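Local coordinates for DUF655 domain-containing protein (Archaeoglobus fulgidus, PDB 2I5H) that is of unknown function but probably carries a helix-hairpin-helix motif and may bind nucleic acid, at residues A[55-60]-A[87-92]; A[136-141]-A[178-183]. One frame throughout, in Å; residues are numbered along the deposited sequence.

Contact 1 of 2, residues A[55-60]-A[87-92]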
# COMPACT_ATOMS: atom_id res chain seq x y z
N LEU A 55 -3.92 -5.33 5.04
CA LEU A 55 -3.91 -4.62 6.32
C LEU A 55 -4.03 -5.65 7.43
O LEU A 55 -4.95 -6.48 7.44
CB LEU A 55 -5.08 -3.64 6.42
CG LEU A 55 -5.17 -2.55 5.35
CD1 LEU A 55 -6.37 -1.66 5.67
CD2 LEU A 55 -3.90 -1.72 5.33
N LEU A 56 -3.10 -5.60 8.38
CA LEU A 56 -3.08 -6.55 9.48
C LEU A 56 -2.85 -5.90 10.83
O LEU A 56 -2.20 -4.86 10.94
CB LEU A 56 -1.95 -7.58 9.26
CG LEU A 56 -1.96 -8.44 7.99
CD1 LEU A 56 -0.63 -9.16 7.81
CD2 LEU A 56 -3.09 -9.44 8.07
N GLU A 57 -3.40 -6.53 11.86
CA GLU A 57 -3.17 -6.07 13.22
C GLU A 57 -2.35 -7.22 13.80
O GLU A 57 -2.71 -8.39 13.66
CB GLU A 57 -4.49 -5.91 13.97
CG GLU A 57 -4.31 -5.39 15.38
CD GLU A 57 -5.55 -4.67 15.89
OE1 GLU A 57 -5.87 -3.57 15.37
OE2 GLU A 57 -6.19 -5.20 16.81
N VAL A 58 -1.22 -6.88 14.42
CA VAL A 58 -0.33 -7.88 15.00
C VAL A 58 0.10 -7.49 16.40
O VAL A 58 0.13 -6.31 16.74
CB VAL A 58 0.96 -8.03 14.16
CG1 VAL A 58 0.61 -8.27 12.70
CG2 VAL A 58 1.79 -6.75 14.28
N SER A 59 0.44 -8.48 17.23
CA SER A 59 0.95 -8.17 18.55
C SER A 59 2.46 -8.00 18.38
O SER A 59 3.06 -8.55 17.44
CB SER A 59 0.63 -9.29 19.55
OG SER A 59 0.94 -10.56 19.02
N ILE A 60 3.07 -7.23 19.27
CA ILE A 60 4.51 -6.97 19.20
C ILE A 60 5.20 -7.59 20.41
O ILE A 60 4.65 -7.60 21.50
CB ILE A 60 4.77 -5.43 19.15
CG1 ILE A 60 4.14 -4.83 17.88
CG2 ILE A 60 6.26 -5.14 19.20
CD1 ILE A 60 4.68 -5.40 16.58
N ARG A 87 -5.31 -10.45 13.22
CA ARG A 87 -6.42 -10.49 12.28
C ARG A 87 -6.22 -9.52 11.13
O ARG A 87 -5.51 -8.51 11.26
CB ARG A 87 -7.71 -10.12 13.00
CG ARG A 87 -7.64 -8.76 13.69
CD ARG A 87 -8.85 -8.48 14.59
NE ARG A 87 -8.59 -7.37 15.51
CZ ARG A 87 -9.48 -6.87 16.37
NH1 ARG A 87 -10.71 -7.36 16.42
NH2 ARG A 87 -9.14 -5.86 17.17
N ARG A 88 -6.85 -9.83 10.01
CA ARG A 88 -6.80 -8.97 8.85
C ARG A 88 -7.80 -7.85 9.12
O ARG A 88 -8.84 -8.06 9.75
CB ARG A 88 -7.19 -9.75 7.59
CG ARG A 88 -7.12 -8.91 6.34
CD ARG A 88 -7.20 -9.77 5.09
NE ARG A 88 -7.21 -8.94 3.90
CZ ARG A 88 -7.11 -9.40 2.66
NH1 ARG A 88 -6.99 -10.70 2.43
NH2 ARG A 88 -7.13 -8.55 1.64
N LEU A 89 -7.49 -6.65 8.63
CA LEU A 89 -8.33 -5.48 8.87
C LEU A 89 -8.96 -4.88 7.63
O LEU A 89 -8.44 -5.03 6.53
CB LEU A 89 -7.49 -4.39 9.54
CG LEU A 89 -6.70 -4.74 10.80
CD1 LEU A 89 -5.78 -3.58 11.17
CD2 LEU A 89 -7.66 -5.06 11.93
N ARG A 90 -10.08 -4.20 7.82
CA ARG A 90 -10.75 -3.48 6.74
C ARG A 90 -10.19 -2.06 6.93
O ARG A 90 -9.61 -1.75 7.96
CB ARG A 90 -12.26 -3.42 6.95
CG ARG A 90 -12.95 -4.76 6.96
CD ARG A 90 -14.38 -4.62 7.52
NE ARG A 90 -14.36 -4.12 8.89
CZ ARG A 90 -15.44 -3.97 9.65
NH1 ARG A 90 -16.64 -4.27 9.18
NH2 ARG A 90 -15.31 -3.52 10.90
N TYR A 91 -10.37 -1.21 5.93
CA TYR A 91 -9.87 0.15 6.06
C TYR A 91 -10.44 0.85 7.31
O TYR A 91 -9.73 1.59 7.99
CB TYR A 91 -10.24 0.97 4.83
CG TYR A 91 -9.72 2.39 4.91
CD1 TYR A 91 -8.39 2.68 4.62
CD2 TYR A 91 -10.56 3.43 5.30
CE1 TYR A 91 -7.90 3.98 4.72
CE2 TYR A 91 -10.09 4.73 5.40
CZ TYR A 91 -8.76 5.01 5.11
OH TYR A 91 -8.30 6.30 5.19
N GLU A 92 -11.71 0.60 7.61
CA GLU A 92 -12.36 1.24 8.76
C GLU A 92 -11.79 0.83 10.11
O GLU A 92 -11.95 1.55 11.09
CB GLU A 92 -13.86 0.96 8.74
CG GLU A 92 -14.22 -0.51 8.94
CD GLU A 92 -15.69 -0.79 8.68
OE1 GLU A 92 -16.49 -0.80 9.64
OE2 GLU A 92 -16.04 -1.00 7.50
O HOH W 1 -6.74 -6.06 4.44

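Contact 2 of 2, residues A[136-141]-A[178-183]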
# COMPACT_ATOMS: atom_id res chain seq x y z
N LEU A 136 -8.15 2.90 -14.81
CA LEU A 136 -8.50 2.40 -13.48
C LEU A 136 -7.80 3.26 -12.44
O LEU A 136 -8.23 3.35 -11.29
CB LEU A 136 -8.06 0.94 -13.32
CG LEU A 136 -8.81 -0.10 -14.17
CD1 LEU A 136 -8.17 -1.46 -13.99
CD2 LEU A 136 -10.27 -0.13 -13.76
N LEU A 137 -6.71 3.90 -12.85
CA LEU A 137 -5.95 4.77 -11.96
C LEU A 137 -6.67 6.09 -11.72
O LEU A 137 -6.92 6.85 -12.66
CB LEU A 137 -4.57 5.05 -12.56
CG LEU A 137 -3.71 3.83 -12.86
CD1 LEU A 137 -2.39 4.27 -13.47
CD2 LEU A 137 -3.47 3.03 -11.58
N PRO A 138 -7.04 6.37 -10.46
CA PRO A 138 -7.74 7.61 -10.12
C PRO A 138 -6.92 8.81 -10.59
O PRO A 138 -5.77 8.97 -10.21
CB PRO A 138 -7.84 7.54 -8.60
CG PRO A 138 -7.93 6.06 -8.34
CD PRO A 138 -6.87 5.51 -9.27
N GLY A 139 -7.53 9.65 -11.43
CA GLY A 139 -6.83 10.81 -11.93
C GLY A 139 -6.27 10.60 -13.33
O GLY A 139 -5.45 11.39 -13.81
N VAL A 140 -6.70 9.53 -13.98
CA VAL A 140 -6.26 9.21 -15.33
C VAL A 140 -7.46 8.87 -16.20
O VAL A 140 -8.02 7.78 -16.10
CB VAL A 140 -5.27 8.03 -15.35
CG1 VAL A 140 -4.93 7.65 -16.78
CG2 VAL A 140 -4.01 8.40 -14.59
N GLY A 141 -7.85 9.81 -17.06
CA GLY A 141 -8.98 9.59 -17.93
C GLY A 141 -8.58 9.32 -19.37
O GLY A 141 -7.41 9.08 -19.66
N VAL A 178 -0.62 5.02 -5.67
CA VAL A 178 -1.08 5.04 -4.29
C VAL A 178 -2.60 5.21 -4.24
O VAL A 178 -3.27 4.54 -3.45
CB VAL A 178 -0.42 6.18 -3.48
CG1 VAL A 178 -1.03 6.27 -2.10
CG2 VAL A 178 1.08 5.93 -3.38
N SER A 179 -3.12 6.10 -5.08
CA SER A 179 -4.56 6.34 -5.13
C SER A 179 -5.32 5.08 -5.50
O SER A 179 -6.38 4.81 -4.93
CB SER A 179 -4.88 7.44 -6.16
OG SER A 179 -4.50 8.71 -5.68
N ARG A 180 -4.80 4.32 -6.46
CA ARG A 180 -5.47 3.09 -6.88
C ARG A 180 -5.42 2.05 -5.77
O ARG A 180 -6.43 1.41 -5.47
CB ARG A 180 -4.83 2.53 -8.15
CG ARG A 180 -5.46 1.22 -8.64
CD ARG A 180 -6.95 1.39 -8.93
NE ARG A 180 -7.61 0.11 -9.16
CZ ARG A 180 -8.90 -0.03 -9.48
NH1 ARG A 180 -9.67 1.04 -9.61
NH2 ARG A 180 -9.42 -1.24 -9.65
N ILE A 181 -4.25 1.87 -5.16
CA ILE A 181 -4.12 0.89 -4.08
C ILE A 181 -5.09 1.20 -2.94
O ILE A 181 -5.81 0.33 -2.46
CB ILE A 181 -2.68 0.84 -3.55
CG1 ILE A 181 -1.75 0.31 -4.65
CG2 ILE A 181 -2.60 -0.04 -2.31
CD1 ILE A 181 -0.27 0.38 -4.31
N ILE A 182 -5.13 2.46 -2.52
CA ILE A 182 -6.03 2.85 -1.45
C ILE A 182 -7.48 2.60 -1.87
O ILE A 182 -8.30 2.16 -1.07
CB ILE A 182 -5.83 4.33 -1.07
CG1 ILE A 182 -4.51 4.47 -0.30
CG2 ILE A 182 -7.00 4.84 -0.25
CD1 ILE A 182 -4.17 5.88 0.12
N TYR A 183 -7.78 2.87 -3.14
CA TYR A 183 -9.14 2.65 -3.63
C TYR A 183 -9.53 1.18 -3.49
O TYR A 183 -10.62 0.85 -3.04
CB TYR A 183 -9.26 3.06 -5.10
CG TYR A 183 -10.65 2.83 -5.66
CD1 TYR A 183 -11.69 3.70 -5.36
CD2 TYR A 183 -10.92 1.71 -6.44
CE1 TYR A 183 -12.99 3.46 -5.83
CE2 TYR A 183 -12.21 1.46 -6.92
CZ TYR A 183 -13.23 2.34 -6.61
OH TYR A 183 -14.51 2.09 -7.07
O HOH W 2 -4.10 10.37 -8.14

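Contact 1 of 2, residues A[55-60]-A[87-92]
At the edge of a five-stranded antiparallel sheet, L55, L56 and E57 pair with R87, R88 and L89 of the outermost strand and what follows it. E57 and R87 form an antiparallel hydrogen-bonded pair, joined by E57 N to R87 O at 3.0 Å and by a weak return bond from R87 N to E57 O. Beyond the non-hydrogen-bonded pair L56-R88, L89 N reaches L55 O at 2.8 Å. L55 and L89, both buried, suit an apolar contact: L55 CB meets L89 CB at 4.0 Å, while L89 CD2 lies 3.9 Å from E57 CB. L55 also packs on L102 of helix 96-111. A water accepts hydrogen bonds from L55 N and R88 NE and donates one to L89 O, linking the two segments again. The buried E57 carboxylate needs polar partners: H31 and Q46 bind its OE1, and R87 meets OE2. With CG anti to the backbone N (chi1 -178°), the extended E57 chain runs alongside R87, yet their planar ends are turned 72° apart. The oxygen sits near the guanidinium plane of R87, whereas R87 NH2 approaches E57 OE2 from the syn side, 35° out of the carboxylate plane, closing a 3.0 Å salt bridge.

Contact 2 of 2, residues A[136-141]-A[178-183]
L137 and P138 bring a tight turn up against helix 173-186, with L137 CA and R180 CA 5.4 Å apart. The turn is type II, from L137 to V140, and a weak V140 N to L137 O bond closes it. G139 occupies its third position with phi 99°, where a side chain would be jammed against the carbonyl oxygen of P138, so glycine fits the bend. G141 then stands at the N-cap of helix 142-154. The sequence LPGVG just before that helix matches the hairpin sequence of helix-hairpin-helix motifs, consistent with the family's clan, and in relatives this hairpin commonly contacts nucleic acid phosphates; helix 173-186 packs against the turn, through L136, L137 and P138. Proline suits the second position of the turn because its ring fixes phi, and here the ring also fills the interface: P138 CD touches R180 CA at 3.7 Å and P138 CB meets S179 CB at 3.8 Å. Small S179 permits this approach, and a water links its OG to P138 O, while OG also bonds K175 O one helical turn back. L137 CD2 also comes within 3.7 Å of R180 CB, the two side chains crossing at about a right angle. R180 bends at chi2 (59°), which brings its aliphatic CD to 3.3 Å from L136 O and turns one face of its guanidinium to L136, whose CB lies over its centre. R180 NH1 gives L136 O a weak bond of 3.2 Å, but the main charge partner is E184, which forms a salt bridge with R180 NE.

The two contacts come in series along the chain, contact 1 closing before contact 2 opens, and lie on opposite sides of the molecule's centre. Their centres are 23 Å apart and their nearest atoms about 5 Å, without touching. Contact 1 belongs to the antiparallel sheet, contact 2 to the helical part that follows it. Helix 96-111 joins them: L102 packs against L55 and Y91 of contact 1, while P103, I106 and I110 meet V178, I181 and I182 of helix 173-186. One helix thus connects the sheet edge to the helix that backs the hairpin, consistent with an elongated protein in which a possible nucleic acid-binding motif is carried beside a sheet.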